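PDB 2PY5: DNA polymerase from Bacillus phage phi29, which copies the phage genome by protein-primed, strand-displacing DNA synthesis with high processivity and fidelity, and proofreads with a 3'-5' exonuclease. Local coordinates for residues 22-26 / 152-158; 30-35 / 174-178; 179-185 / 377-381. The protein carries 2 engineered substitutions. One frame throughout, in Å; residues are numbered along the deposited sequence.

Overall arrangement
All three contacts lie along helix 160-182 and its flanks. Interaction 1 (22-26 with 152-158) joins the start of strand 24-31 to the loop that leads into the helix. Interaction 2 (30-35 with 174-178) sits where the same strand ends, about 26 Å away between centres, against the helix's later turns. Along the chain these two cross, their segments alternating, so the two ends of the strand are tied to the loop leading into the helix and to its later turns, both within the exonuclease region. Interaction 3 (179-185 with 377-381) follows in series, about 13 Å from interaction 2 between centres. There the end of the helix meets helix 376-387, connecting the exonuclease region to the region that carries polymerization.

Interaction 1: residues 22-26 / 152-158; sequences CRVWA and RPVGYKI
Trp25 holds its CG between the backbone N and the carbonyl carbon (chi1 65°), and Arg152 sends an extended chain, CG anti to its own carbonyl carbon, over one face of the indole. This cation-pi stack joins the beginning of strand 24-31, at a classic beta bulge in which Trp25 and Ala26 both face Glu14, to the loop before helix 160-182. The Trp25 side chain touches Glu14, which is essential for 3'-5' exonucleolysis, so the stack lies beside the exonuclease site. The evidence for stacking is direct: the guanidinium and ring planes differ by 6°, with centres 3.9 Å apart. Nearer the backbone, Arg152 CD makes a CH-pi contact, 3.4 Å from the centroid of the Trp25 five-membered ring. Asp147 O and Glu162 take the polar end of Arg152, which should fix its rotation over the indole. Tyr156, bonded through OH to Glu162, directs an edge at the Trp25 six-membered ring in an offset edge-to-face pair, planes at 85°. Beyond it, Ile158 CD1 packs on Ala26 CB at 3.7 Å.

Arg23 grips the loop end-on, NH1 and NH2 both donating to Arg152 O at 3.0 and 2.9 Å, while Val154 CG2 sits over the rim of one guanidinium face. The loop itself is folded as a type II turn, closed by Tyr156 N to Pro153 O. One water donates to both Trp25 O and Tyr156 O, each at 2.7 Å.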
# COMPACT_ATOMS: atom_id res chain seq x y z
N CYS F 22 3.34 -29.97 3.97
CA CYS F 22 3.73 -28.66 3.48
C CYS F 22 5.24 -28.53 3.52
O CYS F 22 5.86 -28.56 4.59
CB CYS F 22 3.08 -27.60 4.35
SG CYS F 22 3.51 -25.93 3.97
N ARG F 23 5.84 -28.38 2.34
CA ARG F 23 7.28 -28.31 2.21
C ARG F 23 7.70 -27.67 0.90
O ARG F 23 6.95 -27.62 -0.05
CB ARG F 23 7.87 -29.72 2.32
CG ARG F 23 7.30 -30.69 1.35
CD ARG F 23 7.78 -32.13 1.57
NE ARG F 23 6.77 -33.02 0.99
CZ ARG F 23 6.60 -33.26 -0.31
NH1 ARG F 23 7.41 -32.76 -1.23
NH2 ARG F 23 5.59 -34.01 -0.69
N VAL F 24 8.93 -27.20 0.87
CA VAL F 24 9.56 -26.69 -0.35
C VAL F 24 9.86 -27.87 -1.29
O VAL F 24 10.46 -28.87 -0.87
CB VAL F 24 10.87 -25.93 -0.00
CG1 VAL F 24 11.68 -25.58 -1.25
CG2 VAL F 24 10.53 -24.67 0.79
N TRP F 25 9.41 -27.78 -2.54
CA TRP F 25 9.80 -28.76 -3.56
C TRP F 25 10.79 -28.20 -4.59
O TRP F 25 11.39 -28.95 -5.34
CB TRP F 25 8.59 -29.40 -4.26
CG TRP F 25 7.72 -28.49 -5.09
CD1 TRP F 25 6.56 -27.91 -4.70
CD2 TRP F 25 7.92 -28.10 -6.46
NE1 TRP F 25 6.01 -27.20 -5.73
CE2 TRP F 25 6.82 -27.29 -6.82
CE3 TRP F 25 8.90 -28.39 -7.42
CZ2 TRP F 25 6.70 -26.72 -8.10
CZ3 TRP F 25 8.77 -27.83 -8.69
CH2 TRP F 25 7.68 -27.01 -9.02
N ALA F 26 10.95 -26.87 -4.61
CA ALA F 26 11.98 -26.24 -5.43
C ALA F 26 12.46 -24.95 -4.81
O ALA F 26 11.69 -24.25 -4.16
CB ALA F 26 11.47 -25.97 -6.85
N ARG F 152 3.62 -33.83 -5.87
CA ARG F 152 5.09 -33.76 -5.88
C ARG F 152 5.67 -34.31 -4.57
O ARG F 152 5.76 -33.59 -3.58
CB ARG F 152 5.55 -32.32 -6.07
CG ARG F 152 5.21 -31.74 -7.44
CD ARG F 152 5.72 -30.32 -7.57
NE ARG F 152 5.38 -29.69 -8.85
CZ ARG F 152 4.37 -28.84 -9.05
NH1 ARG F 152 3.54 -28.53 -8.07
NH2 ARG F 152 4.18 -28.32 -10.26
N PRO F 153 6.04 -35.60 -4.57
CA PRO F 153 6.64 -36.21 -3.40
C PRO F 153 8.02 -35.66 -3.08
O PRO F 153 8.61 -34.93 -3.86
CB PRO F 153 6.76 -37.69 -3.80
CG PRO F 153 5.83 -37.86 -4.91
CD PRO F 153 5.86 -36.59 -5.65
N VAL F 154 8.53 -36.01 -1.90
CA VAL F 154 9.87 -35.63 -1.55
C VAL F 154 10.84 -36.15 -2.61
O VAL F 154 10.79 -37.32 -2.99
CB VAL F 154 10.25 -36.15 -0.15
CG1 VAL F 154 11.73 -35.93 0.13
CG2 VAL F 154 9.41 -35.47 0.90
N GLY F 155 11.71 -35.26 -3.11
CA GLY F 155 12.71 -35.64 -4.13
C GLY F 155 12.19 -35.59 -5.55
O GLY F 155 12.85 -36.01 -6.49
N TYR F 156 10.97 -35.07 -5.70
CA TYR F 156 10.34 -34.89 -7.00
C TYR F 156 11.29 -34.16 -7.96
O TYR F 156 11.90 -33.14 -7.60
CB TYR F 156 9.01 -34.13 -6.85
CG TYR F 156 8.45 -33.55 -8.13
CD1 TYR F 156 7.70 -34.34 -8.99
CD2 TYR F 156 8.65 -32.22 -8.46
CE1 TYR F 156 7.19 -33.82 -10.16
CE2 TYR F 156 8.13 -31.70 -9.64
CZ TYR F 156 7.40 -32.50 -10.47
OH TYR F 156 6.87 -32.00 -11.64
N LYS F 157 11.40 -34.71 -9.17
CA LYS F 157 12.27 -34.19 -10.22
C LYS F 157 11.64 -32.99 -10.92
O LYS F 157 10.60 -33.11 -11.56
CB LYS F 157 12.54 -35.29 -11.23
CG LYS F 157 13.35 -34.90 -12.46
CD LYS F 157 13.82 -36.14 -13.18
CE LYS F 157 14.18 -35.89 -14.62
NZ LYS F 157 14.56 -37.17 -15.29
N ILE F 158 12.29 -31.84 -10.81
CA ILE F 158 11.81 -30.61 -11.43
C ILE F 158 11.87 -30.72 -12.96
O ILE F 158 12.90 -31.11 -13.52
CB ILE F 158 12.65 -29.38 -10.97
CG1 ILE F 158 12.61 -29.22 -9.44
CG2 ILE F 158 12.12 -28.11 -11.62
CD1 ILE F 158 13.62 -28.22 -8.91
O HOH W 1 10.93 -31.58 -5.56

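Interaction 2: residues 30-35 / 174-178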
# COMPACT_ATOMS: atom_id res chain seq x y z
N MET F 30 19.61 -16.40 -7.56
CA MET F 30 20.29 -15.76 -8.68
C MET F 30 20.97 -14.49 -8.17
O MET F 30 20.34 -13.66 -7.54
CB MET F 30 19.30 -15.42 -9.80
CG MET F 30 19.94 -14.69 -10.98
SD MET F 30 18.86 -14.45 -12.40
CE MET F 30 18.90 -16.08 -13.14
N ASN F 31 22.27 -14.36 -8.49
CA ASN F 31 23.08 -13.19 -8.12
C ASN F 31 22.53 -11.97 -8.87
O ASN F 31 22.48 -11.96 -10.09
CB ASN F 31 24.53 -13.50 -8.49
CG ASN F 31 25.53 -12.46 -8.02
OD1 ASN F 31 26.71 -12.79 -7.78
ND2 ASN F 31 25.12 -11.24 -7.91
N ILE F 32 22.07 -10.98 -8.11
CA ILE F 32 21.42 -9.78 -8.65
C ILE F 32 22.36 -8.97 -9.54
O ILE F 32 21.93 -8.32 -10.50
CB ILE F 32 20.87 -8.92 -7.48
CG1 ILE F 32 19.67 -9.62 -6.85
CG2 ILE F 32 20.46 -7.51 -7.92
CD1 ILE F 32 19.20 -9.00 -5.53
N GLU F 33 23.65 -9.04 -9.22
CA GLU F 33 24.68 -8.33 -9.99
C GLU F 33 25.16 -9.12 -11.20
O GLU F 33 25.58 -8.52 -12.18
CB GLU F 33 25.87 -7.97 -9.09
CG GLU F 33 25.50 -7.09 -7.91
CD GLU F 33 26.70 -6.74 -7.04
OE1 GLU F 33 27.28 -7.66 -6.43
OE2 GLU F 33 27.06 -5.54 -6.99
N ASP F 34 25.11 -10.45 -11.12
CA ASP F 34 25.56 -11.32 -12.19
C ASP F 34 24.53 -12.41 -12.41
O ASP F 34 24.61 -13.50 -11.82
CB ASP F 34 26.92 -11.95 -11.84
CG ASP F 34 27.39 -12.96 -12.88
OD1 ASP F 34 26.84 -12.99 -14.01
OD2 ASP F 34 28.32 -13.73 -12.57
N HIS F 35 23.57 -12.12 -13.29
CA HIS F 35 22.42 -13.01 -13.48
C HIS F 35 22.83 -14.35 -14.08
O HIS F 35 21.99 -15.23 -14.24
CB HIS F 35 21.30 -12.32 -14.31
CG HIS F 35 20.84 -11.01 -13.74
ND1 HIS F 35 20.20 -10.06 -14.51
CD2 HIS F 35 20.95 -10.47 -12.51
CE1 HIS F 35 19.92 -9.00 -13.77
NE2 HIS F 35 20.37 -9.22 -12.55
N ALA F 174 15.60 -10.09 -9.80
CA ALA F 174 17.01 -9.67 -9.93
C ALA F 174 17.18 -8.46 -10.83
O ALA F 174 17.91 -7.53 -10.51
CB ALA F 174 17.88 -10.83 -10.44
N GLU F 175 16.52 -8.49 -12.00
CA GLU F 175 16.64 -7.39 -12.96
C GLU F 175 16.06 -6.09 -12.40
O GLU F 175 16.65 -5.02 -12.56
CB GLU F 175 15.97 -7.76 -14.28
CG GLU F 175 16.72 -8.87 -15.06
CD GLU F 175 16.00 -9.34 -16.32
OE1 GLU F 175 14.79 -9.06 -16.48
OE2 GLU F 175 16.66 -9.98 -17.17
N ALA F 176 14.90 -6.20 -11.77
CA ALA F 176 14.22 -5.02 -11.23
C ALA F 176 15.00 -4.42 -10.06
O ALA F 176 15.18 -3.21 -9.99
CB ALA F 176 12.78 -5.34 -10.81
N LEU F 177 15.47 -5.28 -9.15
CA LEU F 177 16.25 -4.78 -8.02
C LEU F 177 17.56 -4.15 -8.46
O LEU F 177 17.96 -3.12 -7.91
CB LEU F 177 16.54 -5.88 -7.01
CG LEU F 177 15.35 -6.34 -6.19
CD1 LEU F 177 15.75 -7.53 -5.36
CD2 LEU F 177 14.84 -5.20 -5.29
N LEU F 178 18.23 -4.74 -9.44
CA LEU F 178 19.48 -4.16 -9.91
C LEU F 178 19.27 -2.74 -10.48
O LEU F 178 20.03 -1.81 -10.19
CB LEU F 178 20.17 -5.07 -10.94
CG LEU F 178 21.55 -4.58 -11.37
CD1 LEU F 178 22.47 -4.44 -10.18
CD2 LEU F 178 22.13 -5.50 -12.40
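The imidazole of His35 is the flat group of this contact, and residues 174-178 of helix 160-182 meet it obliquely. Ala174, Glu175 and Leu178 supply the touching atoms, while Asn31 O and Ile32 CA of its own turn lie in the ring plane at the edge. His35 CE1 lies 3.5 Å from Glu175 CG, and His35 NE2 is 3.6 Å from both CB and O of Ala174. The ring and the Glu175 carboxylate are inclined by 47°, and His35 ND1 remains 4.4 Å from Glu175 OE2; the two side chains therefore meet through the aliphatic part of the glutamate. NE2 also gives a weak hydrogen bond back to Ile32 O, with a bent N-H...O angle of 119°, which ties the ring to the turn that carries it.

Ile32 enters beside the helix, its CA only 4.6 Å from that of Ala174, a close approach consistent with the small side chain of Ala174. Its two branches part: CG1 runs beside the backbone N (chi1 -71°) and carries CD1 to Leu177 CD1, 3.8 Å away, whereas CG2 faces Ala174 O and Leu178 CB. From the helix, Leu178 CD2 comes within 3.4 Å of Ile32 O. Met30 SD adds a looser touch on Ala174 CB. Tyr59, a residue that interacts with the primer terminal protein, borders both Ile32 and Leu177. With no hydrogen bond found between the segments, the arrangement is largely van der Waals packing of a helix against the end of a strand of the mixed sheet and the turn after it, part of the alpha/beta layering of the exonuclease domain.

Interaction 3: residues 179-185 / 377-381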
# COMPACT_ATOMS: atom_id res chain seq x y z
N ILE F 179 18.22 -2.56 -11.30
CA ILE F 179 17.89 -1.24 -11.81
C ILE F 179 17.63 -0.26 -10.66
O ILE F 179 18.13 0.85 -10.68
CB ILE F 179 16.67 -1.29 -12.77
CG1 ILE F 179 17.02 -2.08 -14.04
CG2 ILE F 179 16.22 0.08 -13.14
CD1 ILE F 179 15.79 -2.64 -14.76
N GLN F 180 16.85 -0.68 -9.67
CA GLN F 180 16.56 0.15 -8.49
C GLN F 180 17.85 0.55 -7.75
O GLN F 180 18.07 1.73 -7.48
CB GLN F 180 15.61 -0.60 -7.59
CG GLN F 180 15.00 0.22 -6.47
CD GLN F 180 13.90 -0.53 -5.79
OE1 GLN F 180 13.95 -1.75 -5.69
NE2 GLN F 180 12.89 0.20 -5.34
N PHE F 181 18.70 -0.42 -7.47
CA PHE F 181 19.95 -0.16 -6.77
C PHE F 181 20.86 0.75 -7.57
O PHE F 181 21.49 1.67 -7.02
CB PHE F 181 20.69 -1.48 -6.45
CG PHE F 181 19.96 -2.41 -5.51
CD1 PHE F 181 18.98 -1.95 -4.63
CD2 PHE F 181 20.26 -3.76 -5.49
CE1 PHE F 181 18.33 -2.83 -3.76
CE2 PHE F 181 19.61 -4.63 -4.62
CZ PHE F 181 18.66 -4.16 -3.76
N LYS F 182 20.91 0.57 -8.90
CA LYS F 182 21.73 1.44 -9.74
C LYS F 182 21.27 2.91 -9.74
O LYS F 182 22.06 3.82 -10.01
CB LYS F 182 21.79 0.92 -11.18
CG LYS F 182 22.68 -0.29 -11.35
CD LYS F 182 22.63 -0.80 -12.79
CE LYS F 182 23.68 -1.87 -13.07
NZ LYS F 182 23.61 -2.38 -14.48
N GLN F 183 19.99 3.15 -9.45
CA GLN F 183 19.45 4.49 -9.31
C GLN F 183 19.82 5.11 -7.96
O GLN F 183 19.57 6.29 -7.76
CB GLN F 183 17.92 4.48 -9.42
CG GLN F 183 17.33 3.90 -10.68
CD GLN F 183 18.12 4.22 -11.90
OE1 GLN F 183 18.18 5.38 -12.32
NE2 GLN F 183 18.74 3.18 -12.50
N GLY F 184 20.37 4.31 -7.05
CA GLY F 184 20.74 4.80 -5.72
C GLY F 184 19.68 4.48 -4.69
O GLY F 184 19.79 4.90 -3.54
N LEU F 185 18.67 3.73 -5.10
CA LEU F 185 17.52 3.44 -4.25
C LEU F 185 17.76 2.11 -3.56
O LEU F 185 17.21 1.07 -3.94
CB LEU F 185 16.23 3.43 -5.10
CG LEU F 185 15.55 4.75 -5.49
CD1 LEU F 185 16.39 6.01 -5.33
CD2 LEU F 185 14.96 4.66 -6.89
N ALA F 377 11.28 0.93 -16.58
CA ALA F 377 11.74 0.78 -15.22
C ALA F 377 12.01 2.09 -14.49
O ALA F 377 11.50 2.31 -13.40
CB ALA F 377 12.98 -0.15 -15.16
N ILE F 378 12.80 2.97 -15.09
CA ILE F 378 13.16 4.21 -14.41
C ILE F 378 11.92 5.10 -14.19
O ILE F 378 11.82 5.80 -13.16
CB ILE F 378 14.28 4.96 -15.16
CG1 ILE F 378 15.58 4.17 -15.00
CG2 ILE F 378 14.44 6.37 -14.62
CD1 ILE F 378 16.71 4.70 -15.83
N LYS F 379 10.98 5.07 -15.13
CA LYS F 379 9.73 5.80 -14.96
C LYS F 379 8.97 5.27 -13.74
O LYS F 379 8.47 6.04 -12.94
CB LYS F 379 8.83 5.70 -16.19
CG LYS F 379 7.55 6.52 -16.06
CD LYS F 379 6.74 6.45 -17.32
CE LYS F 379 5.59 7.43 -17.28
NZ LYS F 379 4.98 7.60 -18.63
N GLN F 380 8.91 3.94 -13.60
CA GLN F 380 8.20 3.35 -12.46
C GLN F 380 8.85 3.74 -11.16
O GLN F 380 8.18 3.89 -10.14
CB GLN F 380 8.17 1.81 -12.54
CG GLN F 380 7.60 1.24 -13.81
CD GLN F 380 6.40 1.99 -14.31
OE1 GLN F 380 5.41 2.15 -13.59
NE2 GLN F 380 6.47 2.46 -15.55
N LEU F 381 10.17 3.82 -11.16
CA LEU F 381 10.89 4.15 -9.95
C LEU F 381 10.66 5.61 -9.57
O LEU F 381 10.58 5.92 -8.39
CB LEU F 381 12.38 3.86 -10.10
CG LEU F 381 12.71 2.38 -10.20
CD1 LEU F 381 14.20 2.26 -10.53
CD2 LEU F 381 12.36 1.61 -8.93
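A Schellman motif at the end of helix 160-182 meets helix 376-387 here, exonuclease region against polymerization region. Gly184 has positive phi (98°), and two backbone bonds return into the last turn: Gly184 N to Phe181 O and Leu185 N to Gln180 O. The turn after the helix brings Leu185 to the same partner as the helical residues before it.

That partner is Leu381. Its CD1 reaches Gln183 CG at 3.5 Å and also lies against Gln180 CA, while its other methyl, CD2, lies alongside the extended Gln180 chain, 3.9 Å from CG. The side chains of Leu185 and Leu381 run antiparallel alongside one another, with Leu185 CD2 4.2 Å from Leu381 CB. One turn before Gln183 and Leu381, Ile179 straddles the methyl of Ala377, for its CG2 and CD1 both stand 3.8 Å from Ala377 CB.

Gln183 is bent at chi2 (-37°), which folds its amide back over the helix: NE2 donates to Ile179 O at 3.0 Å, with an N-H...O angle of 155°. Gln183 N bonds to the same oxygen from the opposite face of the carbonyl plane. Held in this way, the Gln183 side chain crosses that of Ile378 at about a right angle, Gln183 OE1 3.9 Å from Ile378 CD1. Gln180 turns its polar end elsewhere, NE2 donating to Lys125 O, and its side chain also touches Leu384, a residue probably involved in positioning the templating nucleotide. The whole is a helix-helix junction between the two catalytic regions, held by van der Waals contacts with no hydrogen bond found between the segments, and built on a Schellman-capped helix end.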